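Long-range contacts in reticulocyte-binding protein 2a (Plasmodium vivax, PDB 4Z8N), which probably binds a receptor on the red-cell surface through the erythrocyte-binding domain modelled here, as part of host-cell invasion by the malaria parasite: residues Asn29-Glu33 / Tyr260-Phe265; Val159-Val165 / Lys229-Leu233; Val83-Pro87 / Glu279-Leu283. All blocks are in the same frame, centred on the assembly; numbering follows the deposited sequence.

Contact 1. Residues Asn29-Glu33 / Tyr260-Phe265; sequences NYFAE and YATYKF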
loop_
_atom_site.group_PDB
_atom_site.type_symbol
_atom_site.label_atom_id
_atom_site.label_comp_id
_atom_site.label_asym_id
_atom_site.label_seq_id
_atom_site.Cartn_x
_atom_site.Cartn_y
_atom_site.Cartn_z
ATOM N N ASN A 29 -0.113 -11.452 -4.440
ATOM C CA ASN A 29 1.247 -11.571 -3.946
ATOM C C ASN A 29 1.440 -12.922 -3.268
ATOM O O ASN A 29 2.465 -13.580 -3.435
ATOM C CB ASN A 29 1.559 -10.436 -2.971
ATOM C CG ASN A 29 3.040 -10.147 -2.871
ATOM O OD1 ASN A 29 3.823 -10.998 -2.452
ATOM N ND2 ASN A 29 3.432 -8.936 -3.243
ATOM N N TYR A 30 0.431 -13.329 -2.507
ATOM C CA TYR A 30 0.447 -14.604 -1.805
ATOM C C TYR A 30 0.515 -15.786 -2.776
ATOM O O TYR A 30 1.275 -16.732 -2.562
ATOM C CB TYR A 30 -0.788 -14.718 -0.905
ATOM C CG TYR A 30 -1.009 -16.091 -0.313
ATOM C CD1 TYR A 30 -0.276 -16.520 0.786
ATOM C CD2 TYR A 30 -1.960 -16.954 -0.844
ATOM C CE1 TYR A 30 -0.474 -17.771 1.332
ATOM C CE2 TYR A 30 -2.166 -18.211 -0.303
ATOM C CZ TYR A 30 -1.420 -18.611 0.784
ATOM O OH TYR A 30 -1.618 -19.855 1.329
ATOM N N PHE A 31 -0.272 -15.725 -3.847
ATOM C CA PHE A 31 -0.303 -16.805 -4.826
ATOM C C PHE A 31 1.041 -16.951 -5.534
ATOM O O PHE A 31 1.438 -18.056 -5.910
ATOM C CB PHE A 31 -1.419 -16.570 -5.849
ATOM C CG PHE A 31 -2.799 -16.599 -5.256
ATOM C CD1 PHE A 31 -3.089 -17.422 -4.179
ATOM C CD2 PHE A 31 -3.805 -15.795 -5.770
ATOM C CE1 PHE A 31 -4.360 -17.451 -3.628
ATOM C CE2 PHE A 31 -5.079 -15.817 -5.222
ATOM C CZ PHE A 31 -5.356 -16.647 -4.150
ATOM N N ALA A 32 1.741 -15.834 -5.708
ATOM C CA ALA A 32 3.067 -15.850 -6.313
ATOM C C ALA A 32 4.080 -16.496 -5.373
ATOM O O ALA A 32 4.988 -17.196 -5.816
ATOM C CB ALA A 32 3.507 -14.436 -6.679
ATOM N N GLU A 33 3.911 -16.264 -4.074
ATOM C CA GLU A 33 4.800 -16.839 -3.066
ATOM C C GLU A 33 4.660 -18.353 -2.983
ATOM O O GLU A 33 5.658 -19.069 -2.898
ATOM C CB GLU A 33 4.530 -16.220 -1.691
ATOM C CG GLU A 33 4.987 -14.780 -1.575
ATOM C CD GLU A 33 6.472 -14.624 -1.840
ATOM O OE1 GLU A 33 7.252 -15.491 -1.390
ATOM O OE2 GLU A 33 6.858 -13.643 -2.508
ATOM N N TYR A 260 4.610 -13.382 4.980
ATOM C CA TYR A 260 5.623 -12.725 4.163
ATOM C C TYR A 260 4.990 -11.909 3.038
ATOM O O TYR A 260 5.461 -10.819 2.715
ATOM C CB TYR A 260 6.608 -13.737 3.576
ATOM C CG TYR A 260 7.607 -13.093 2.640
ATOM C CD1 TYR A 260 8.582 -12.228 3.123
ATOM C CD2 TYR A 260 7.562 -13.332 1.271
ATOM C CE1 TYR A 260 9.490 -11.625 2.271
ATOM C CE2 TYR A 260 8.469 -12.738 0.410
ATOM C CZ TYR A 260 9.429 -11.884 0.917
ATOM O OH TYR A 260 10.331 -11.287 0.068
ATOM N N ALA A 261 3.923 -12.438 2.445
ATOM C CA ALA A 261 3.222 -11.730 1.375
ATOM C C ALA A 261 2.660 -10.406 1.882
ATOM O O ALA A 261 2.697 -9.398 1.179
ATOM C CB ALA A 261 2.111 -12.592 0.800
ATOM N N THR A 262 2.150 -10.422 3.110
ATOM C CA THR A 262 1.639 -9.219 3.760
ATOM C C THR A 262 2.758 -8.206 3.981
ATOM O O THR A 262 2.597 -7.014 3.715
ATOM C CB THR A 262 0.976 -9.555 5.108
ATOM O OG1 THR A 262 -0.162 -10.396 4.879
ATOM C CG2 THR A 262 0.525 -8.288 5.827
ATOM N N TYR A 263 3.891 -8.697 4.471
ATOM C CA TYR A 263 5.072 -7.872 4.678
ATOM C C TYR A 263 5.559 -7.263 3.365
ATOM O O TYR A 263 5.794 -6.057 3.274
ATOM C CB TYR A 263 6.183 -8.705 5.328
ATOM C CG TYR A 263 7.544 -8.046 5.347
ATOM C CD1 TYR A 263 7.890 -7.154 6.352
ATOM C CD2 TYR A 263 8.488 -8.328 4.366
ATOM C CE1 TYR A 263 9.136 -6.553 6.375
ATOM C CE2 TYR A 263 9.733 -7.733 4.381
ATOM C CZ TYR A 263 10.051 -6.847 5.386
ATOM O OH TYR A 263 11.290 -6.256 5.402
ATOM N N LYS A 264 5.701 -8.105 2.347
ATOM C CA LYS A 264 6.241 -7.678 1.061
ATOM C C LYS A 264 5.315 -6.702 0.335
ATOM O O LYS A 264 5.771 -5.725 -0.256
ATOM C CB LYS A 264 6.512 -8.900 0.179
ATOM C CG LYS A 264 7.073 -8.572 -1.196
ATOM C CD LYS A 264 7.257 -9.837 -2.018
ATOM C CE LYS A 264 7.748 -9.533 -3.421
ATOM N NZ LYS A 264 7.892 -10.782 -4.224
ATOM N N PHE A 265 4.016 -6.978 0.382
ATOM C CA PHE A 265 3.016 -6.153 -0.282
ATOM C C PHE A 265 3.073 -4.703 0.209
ATOM O O PHE A 265 2.963 -3.768 -0.583
ATOM C CB PHE A 265 1.619 -6.744 -0.051
ATOM C CG PHE A 265 0.523 -6.063 -0.820
ATOM C CD1 PHE A 265 0.427 -6.208 -2.194
ATOM C CD2 PHE A 265 -0.434 -5.305 -0.162
ATOM C CE1 PHE A 265 -0.589 -5.595 -2.902
ATOM C CE2 PHE A 265 -1.455 -4.689 -0.867
ATOM C CZ PHE A 265 -1.532 -4.834 -2.236
#
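The ring of Y260 receives the carboxylate of E33 at its edge: E33 OE1 lies near the ring plane, 3.4 Å from Y260 CD2, and the carboxylate plane stands 76° to the ring. One face of Y260 carries K264 CB, one turn on in the same helix, and the ring also stacks with Y158. The F265 ring is met at its edge by the amide of N29, with N29 ND2 4.2 Å from F265 CD1. A261 faces the neighbouring helix, its CB 3.7 Å from Y30 CA, and the axes of the short segments approach to 9.1 Å, with 125° between their N-to-C directions. K264 runs fully extended beyond CG, passing N29 OD1 with its CD (3.7 Å) before NZ reaches E33 OE2 at 3.5 Å, a weak hydrogen bond within a salt bridge. E33 OE1 takes further weak hydrogen bonds from the Y36 and Y158 hydroxyls. The contact thus joins helix 26-37 to the long helix 246-297 of this mainly helical domain. Chemically it is mixed: the E33 charge is shared among a lysine, two hydroxyls and a ring edge, whereas N29 OD1 is buried with no polar partner.

Contact 2. Residues Val159-Val165 / Lys229-Leu233; sequences VERVKEV and KENVL
The last turn of helix 149-162 and the chain just beyond it lie against residues 229-233 of helix 199-237, with V162 CA 5.7 Å from K229 CA and V159 opposite L233 one turn away. V162 is central to the apolar part. Its CB rests on the aliphatic stem of K229, 3.8 Å from K229 CG. A chi1 of -60° sets V162 CG1 anti to the carbonyl carbon and leaves CG2 between the backbone N and that carbon, turned to V232 and to L233 CD2. V159 continues the row with both methyls: V159 CG2 meets V232 CG1 at 3.8 Å, and V159 CG1 faces L233 CD2. At the outer margin the CE of K163 touches the same L233 methyl, 3.9 Å from L233 CD2.

K229 turns from apolar to polar along its own length. With CG anti to the backbone N (chi1 173°) and the chain extended from there, it passes V162 and carries NZ to the end of the helix. There NZ donates to V162 O at 2.9 Å, tilted 29° from the carbonyl plane, and makes a weak hydrogen bond to V165 O at 3.1 Å. F259 of helix 246-297 packs on V232, so a third helix backs the junction. The lysine stem therefore serves as part of the hydrophobic surface, and its ammonium is held by V162 O and, more weakly, by V165 O near the end of the helix; a positive charge there would probably also interact favourably with the negative C-terminal end of the helix dipole.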
loop_
_atom_site.group_PDB
_atom_site.type_symbol
_atom_site.label_atom_id
_atom_site.label_comp_id
_atom_site.label_asym_id
_atom_site.label_seq_id
_atom_site.Cartn_x
_atom_site.Cartn_y
_atom_site.Cartn_z
ATOM N N VAL A 159 12.703 -15.152 7.174
ATOM C CA VAL A 159 13.318 -14.518 8.334
ATOM C C VAL A 159 14.458 -13.588 7.913
ATOM O O VAL A 159 14.532 -12.446 8.361
ATOM C CB VAL A 159 13.840 -15.576 9.336
ATOM C CG1 VAL A 159 14.863 -14.976 10.282
ATOM C CG2 VAL A 159 12.684 -16.191 10.117
ATOM N N GLU A 160 15.333 -14.072 7.038
ATOM C CA GLU A 160 16.468 -13.276 6.581
ATOM C C GLU A 160 16.010 -12.039 5.802
ATOM O O GLU A 160 16.626 -10.978 5.883
ATOM C CB GLU A 160 17.403 -14.131 5.721
ATOM C CG GLU A 160 18.681 -13.427 5.280
ATOM C CD GLU A 160 19.620 -13.104 6.434
ATOM O OE1 GLU A 160 19.490 -13.722 7.512
ATOM O OE2 GLU A 160 20.493 -12.228 6.258
ATOM N N ARG A 161 14.920 -12.181 5.055
ATOM C CA ARG A 161 14.403 -11.078 4.256
ATOM C C ARG A 161 13.794 -9.962 5.106
ATOM O O ARG A 161 14.009 -8.788 4.823
ATOM C CB ARG A 161 13.373 -11.592 3.248
ATOM C CG ARG A 161 14.002 -12.318 2.072
ATOM C CD ARG A 161 12.955 -12.899 1.143
ATOM N NE ARG A 161 13.566 -13.534 -0.022
ATOM C CZ ARG A 161 12.886 -14.172 -0.968
ATOM N NH1 ARG A 161 11.564 -14.264 -0.891
ATOM N NH2 ARG A 161 13.528 -14.721 -1.990
ATOM N N VAL A 162 13.051 -10.319 6.150
ATOM C CA VAL A 162 12.417 -9.303 6.984
ATOM C C VAL A 162 13.430 -8.608 7.893
ATOM O O VAL A 162 13.171 -7.517 8.396
ATOM C CB VAL A 162 11.279 -9.888 7.852
ATOM C CG1 VAL A 162 10.198 -10.492 6.972
ATOM C CG2 VAL A 162 11.817 -10.907 8.837
ATOM N N LYS A 163 14.584 -9.235 8.091
ATOM C CA LYS A 163 15.642 -8.649 8.909
ATOM C C LYS A 163 16.480 -7.657 8.114
ATOM O O LYS A 163 17.286 -6.923 8.681
ATOM C CB LYS A 163 16.554 -9.738 9.480
ATOM C CG LYS A 163 15.933 -10.580 10.578
ATOM C CD LYS A 163 16.931 -11.611 11.088
ATOM C CE LYS A 163 16.341 -12.442 12.214
ATOM N NZ LYS A 163 17.274 -13.515 12.661
ATOM N N GLU A 164 16.292 -7.639 6.799
ATOM C CA GLU A 164 17.111 -6.801 5.932
ATOM C C GLU A 164 16.850 -5.310 6.138
ATOM O O GLU A 164 17.751 -4.492 5.954
ATOM C CB GLU A 164 16.888 -7.175 4.466
ATOM C CG GLU A 164 17.651 -8.418 4.033
ATOM C CD GLU A 164 17.329 -8.836 2.615
ATOM O OE1 GLU A 164 17.540 -10.021 2.279
ATOM O OE2 GLU A 164 16.863 -7.982 1.835
ATOM N N VAL A 165 15.630 -4.954 6.527
ATOM C CA VAL A 165 15.306 -3.547 6.750
ATOM C C VAL A 165 14.854 -3.287 8.189
ATOM O O VAL A 165 14.197 -4.121 8.816
ATOM C CB VAL A 165 14.217 -3.055 5.760
ATOM C CG1 VAL A 165 12.864 -3.658 6.093
ATOM C CG2 VAL A 165 14.136 -1.533 5.757
ATOM N N LYS A 229 6.341 -9.032 9.713
ATOM C CA LYS A 229 7.696 -9.307 10.177
ATOM C C LYS A 229 7.724 -10.022 11.526
ATOM O O LYS A 229 8.402 -11.038 11.682
ATOM C CB LYS A 229 8.503 -8.008 10.262
ATOM C CG LYS A 229 9.880 -8.187 10.892
ATOM C CD LYS A 229 10.760 -6.961 10.700
ATOM C CE LYS A 229 12.123 -7.169 11.348
ATOM N NZ LYS A 229 13.105 -6.129 10.919
ATOM N N GLU A 230 6.989 -9.491 12.497
ATOM C CA GLU A 230 6.978 -10.065 13.839
ATOM C C GLU A 230 6.430 -11.488 13.849
ATOM O O GLU A 230 6.906 -12.334 14.602
ATOM C CB GLU A 230 6.166 -9.187 14.792
ATOM C CG GLU A 230 6.857 -7.889 15.169
ATOM C CD GLU A 230 6.032 -7.045 16.120
ATOM O OE1 GLU A 230 4.866 -7.409 16.379
ATOM O OE2 GLU A 230 6.553 -6.022 16.609
ATOM N N ASN A 231 5.432 -11.752 13.013
ATOM C CA ASN A 231 4.864 -13.093 12.938
ATOM C C ASN A 231 5.832 -14.078 12.292
ATOM O O ASN A 231 5.929 -15.227 12.720
ATOM C CB ASN A 231 3.538 -13.078 12.178
ATOM C CG ASN A 231 2.374 -12.665 13.056
ATOM O OD1 ASN A 231 1.947 -13.417 13.928
ATOM N ND2 ASN A 231 1.858 -11.462 12.830
ATOM N N VAL A 232 6.545 -13.625 11.264
ATOM C CA VAL A 232 7.584 -14.439 10.642
ATOM C C VAL A 232 8.644 -14.786 11.679
ATOM O O VAL A 232 9.044 -15.943 11.810
ATOM C CB VAL A 232 8.243 -13.722 9.442
ATOM C CG1 VAL A 232 9.562 -14.386 9.076
ATOM C CG2 VAL A 232 7.306 -13.709 8.245
ATOM N N LEU A 233 9.079 -13.776 12.426
ATOM C CA LEU A 233 10.079 -13.970 13.467
ATOM C C LEU A 233 9.547 -14.852 14.593
ATOM O O LEU A 233 10.304 -15.601 15.216
ATOM C CB LEU A 233 10.539 -12.622 14.023
ATOM C CG LEU A 233 11.297 -11.722 13.045
ATOM C CD1 LEU A 233 11.780 -10.457 13.739
ATOM C CD2 LEU A 233 12.464 -12.479 12.424
#

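Contact 3. Residues Val83-Pro87 / Glu279-Leu283; sequences VLEYP and EKGKL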
loop_
_atom_site.group_PDB
_atom_site.type_symbol
_atom_site.label_atom_id
_atom_site.label_comp_id
_atom_site.label_asym_id
_atom_site.label_seq_id
_atom_site.Cartn_x
_atom_site.Cartn_y
_atom_site.Cartn_z
ATOM N N VAL A 83 -2.607 22.181 -10.039
ATOM C CA VAL A 83 -3.145 23.533 -9.903
ATOM C C VAL A 83 -3.209 23.954 -8.435
ATOM O O VAL A 83 -2.867 25.085 -8.084
ATOM C CB VAL A 83 -4.557 23.657 -10.519
ATOM C CG1 VAL A 83 -5.080 25.079 -10.368
ATOM C CG2 VAL A 83 -4.540 23.253 -11.985
ATOM N N LEU A 84 -3.639 23.032 -7.580
ATOM C CA LEU A 84 -3.815 23.318 -6.161
ATOM C C LEU A 84 -2.486 23.456 -5.418
ATOM O O LEU A 84 -2.424 24.086 -4.361
ATOM C CB LEU A 84 -4.661 22.223 -5.505
ATOM C CG LEU A 84 -6.104 22.092 -5.995
ATOM C CD1 LEU A 84 -6.745 20.842 -5.418
ATOM C CD2 LEU A 84 -6.914 23.328 -5.626
ATOM N N GLU A 85 -1.429 22.866 -5.968
ATOM C CA GLU A 85 -0.112 22.918 -5.336
ATOM C C GLU A 85 0.688 24.123 -5.803
ATOM O O GLU A 85 1.564 24.616 -5.090
ATOM C CB GLU A 85 0.675 21.638 -5.620
ATOM C CG GLU A 85 0.185 20.426 -4.849
ATOM C CD GLU A 85 1.046 19.201 -5.088
ATOM O OE1 GLU A 85 1.863 19.222 -6.032
ATOM O OE2 GLU A 85 0.912 18.224 -4.324
ATOM N N TYR A 86 0.383 24.594 -7.006
ATOM C CA TYR A 86 1.070 25.749 -7.567
ATOM C C TYR A 86 0.084 26.791 -8.086
ATOM O O TYR A 86 0.051 27.070 -9.283
ATOM C CB TYR A 86 2.013 25.306 -8.690
ATOM C CG TYR A 86 3.086 24.338 -8.233
ATOM C CD1 TYR A 86 2.855 22.969 -8.218
ATOM C CD2 TYR A 86 4.326 24.798 -7.810
ATOM C CE1 TYR A 86 3.832 22.083 -7.798
ATOM C CE2 TYR A 86 5.309 23.920 -7.390
ATOM C CZ TYR A 86 5.057 22.565 -7.385
ATOM O OH TYR A 86 6.035 21.691 -6.967
ATOM N N PRO A 87 -0.720 27.379 -7.179
ATOM C CA PRO A 87 -1.757 28.321 -7.616
ATOM C C PRO A 87 -1.195 29.642 -8.131
ATOM O O PRO A 87 -1.764 30.226 -9.055
ATOM C CB PRO A 87 -2.582 28.546 -6.343
ATOM C CG PRO A 87 -1.623 28.304 -5.229
ATOM C CD PRO A 87 -0.701 27.218 -5.713
ATOM N N GLU A 279 8.963 15.258 -1.635
ATOM C CA GLU A 279 8.529 16.148 -2.704
ATOM C C GLU A 279 7.556 17.201 -2.181
ATOM O O GLU A 279 7.708 18.388 -2.461
ATOM C CB GLU A 279 7.877 15.356 -3.840
ATOM C CG GLU A 279 7.319 16.231 -4.953
ATOM C CD GLU A 279 5.990 15.728 -5.488
ATOM O OE1 GLU A 279 5.855 14.504 -5.697
ATOM O OE2 GLU A 279 5.077 16.556 -5.695
ATOM N N LYS A 280 6.560 16.754 -1.420
ATOM C CA LYS A 280 5.543 17.654 -0.883
ATOM C C LYS A 280 6.140 18.573 0.176
ATOM O O LYS A 280 5.788 19.748 0.259
ATOM C CB LYS A 280 4.377 16.864 -0.286
ATOM C CG LYS A 280 3.753 15.824 -1.206
ATOM C CD LYS A 280 3.092 16.440 -2.418
ATOM C CE LYS A 280 2.273 15.397 -3.168
ATOM N NZ LYS A 280 1.882 15.871 -4.518
ATOM N N GLY A 281 7.041 18.025 0.986
ATOM C CA GLY A 281 7.704 18.779 2.036
ATOM C C GLY A 281 8.502 19.953 1.502
ATOM O O GLY A 281 8.421 21.061 2.032
ATOM N N LYS A 282 9.270 19.713 0.444
ATOM C CA LYS A 282 10.034 20.777 -0.199
ATOM C C LYS A 282 9.115 21.908 -0.656
ATOM O O LYS A 282 9.422 23.085 -0.465
ATOM C CB LYS A 282 10.826 20.234 -1.391
ATOM C CG LYS A 282 11.340 21.318 -2.324
ATOM C CD LYS A 282 12.282 20.761 -3.381
ATOM C CE LYS A 282 12.724 21.853 -4.347
ATOM N NZ LYS A 282 13.774 21.382 -5.294
ATOM N N LEU A 283 7.984 21.541 -1.251
ATOM C CA LEU A 283 7.012 22.522 -1.722
ATOM C C LEU A 283 6.391 23.282 -0.557
ATOM O O LEU A 283 6.202 24.497 -0.628
ATOM C CB LEU A 283 5.918 21.845 -2.548
ATOM C CG LEU A 283 4.787 22.747 -3.049
ATOM C CD1 LEU A 283 5.329 23.934 -3.834
ATOM C CD2 LEU A 283 3.814 21.948 -3.898
#
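E85 reaches from the last turn of helix 71-85 toward K280 and L283, and each part of its side chain finds a partner on the way. Its CB sits 3.6 Å from L283 CD2, and CG follows past the same methyl at 4.0 Å. The chain is extended beyond CG (chi2 -176°), which carries the carboxylate past the leucine to the lysine; CD is still near L283 CD2 and already 3.5 Å from K280 NZ. At the tip the two oxygens differ: E85 OE2 accepts from K280 NZ at 2.6 Å through its syn lone pair, a hydrogen bond that is part of a salt bridge, while E85 OE1 stands 4.2 Å from E279 OE2, of like charge.

K280 comes across E85 at about a right angle, its chain bent at chi2 (-65°), and its CD and CE also run close to E85 OE2. Its NZ makes a weaker hydrogen bond, within a second salt bridge, to E279 OE2 at 3.5 Å. E279 OE1 forms a salt bridge with R6, and OE2 a hydrogen bond with S2.

Y86, the first residue to leave helical geometry, brings its ring against the L283 tip as well. L283 CD2 makes an off-centre CH-pi contact, 4.2 Å from the centroid of the Y86 ring, and L283 CD1 approaches obliquely, 3.6 Å from Y86 CE2. CD2 thus touches both glutamate stem and tyrosine ring, while CD1 meets the ring; L207 of helix 199-237 also packs on L283.

Beside this apolar patch, one ammonium lies between two carboxylates, with E210 bringing a third near E85 OE2. K280, together with R6 on E279, probably offsets much of the repulsion, so any rise in the acids' proton affinity may be modest.

In the fold
Contacts 1 and 3 both use the long helix 246-297, but on opposite sides of the chain's centre: their centres lie 34 Å apart, where helices 26-37 and 71-85 meet it. Contact 2 lies beside contact 1, centre to centre 13 Å, and the two touch directly: the Y263 hydroxyl packs on V162 and V165, and Y260 OH meets R161 in a weak hydrogen bond. Contact 3 is 36 Å from contact 2 between centres. In sequence, contact 2 is nested within the loops closed by both others, whereas contacts 1 and 3 cross. All three lie away from the two disulfides and from E120, which binds calcium in a structure of this protein but not in this chain.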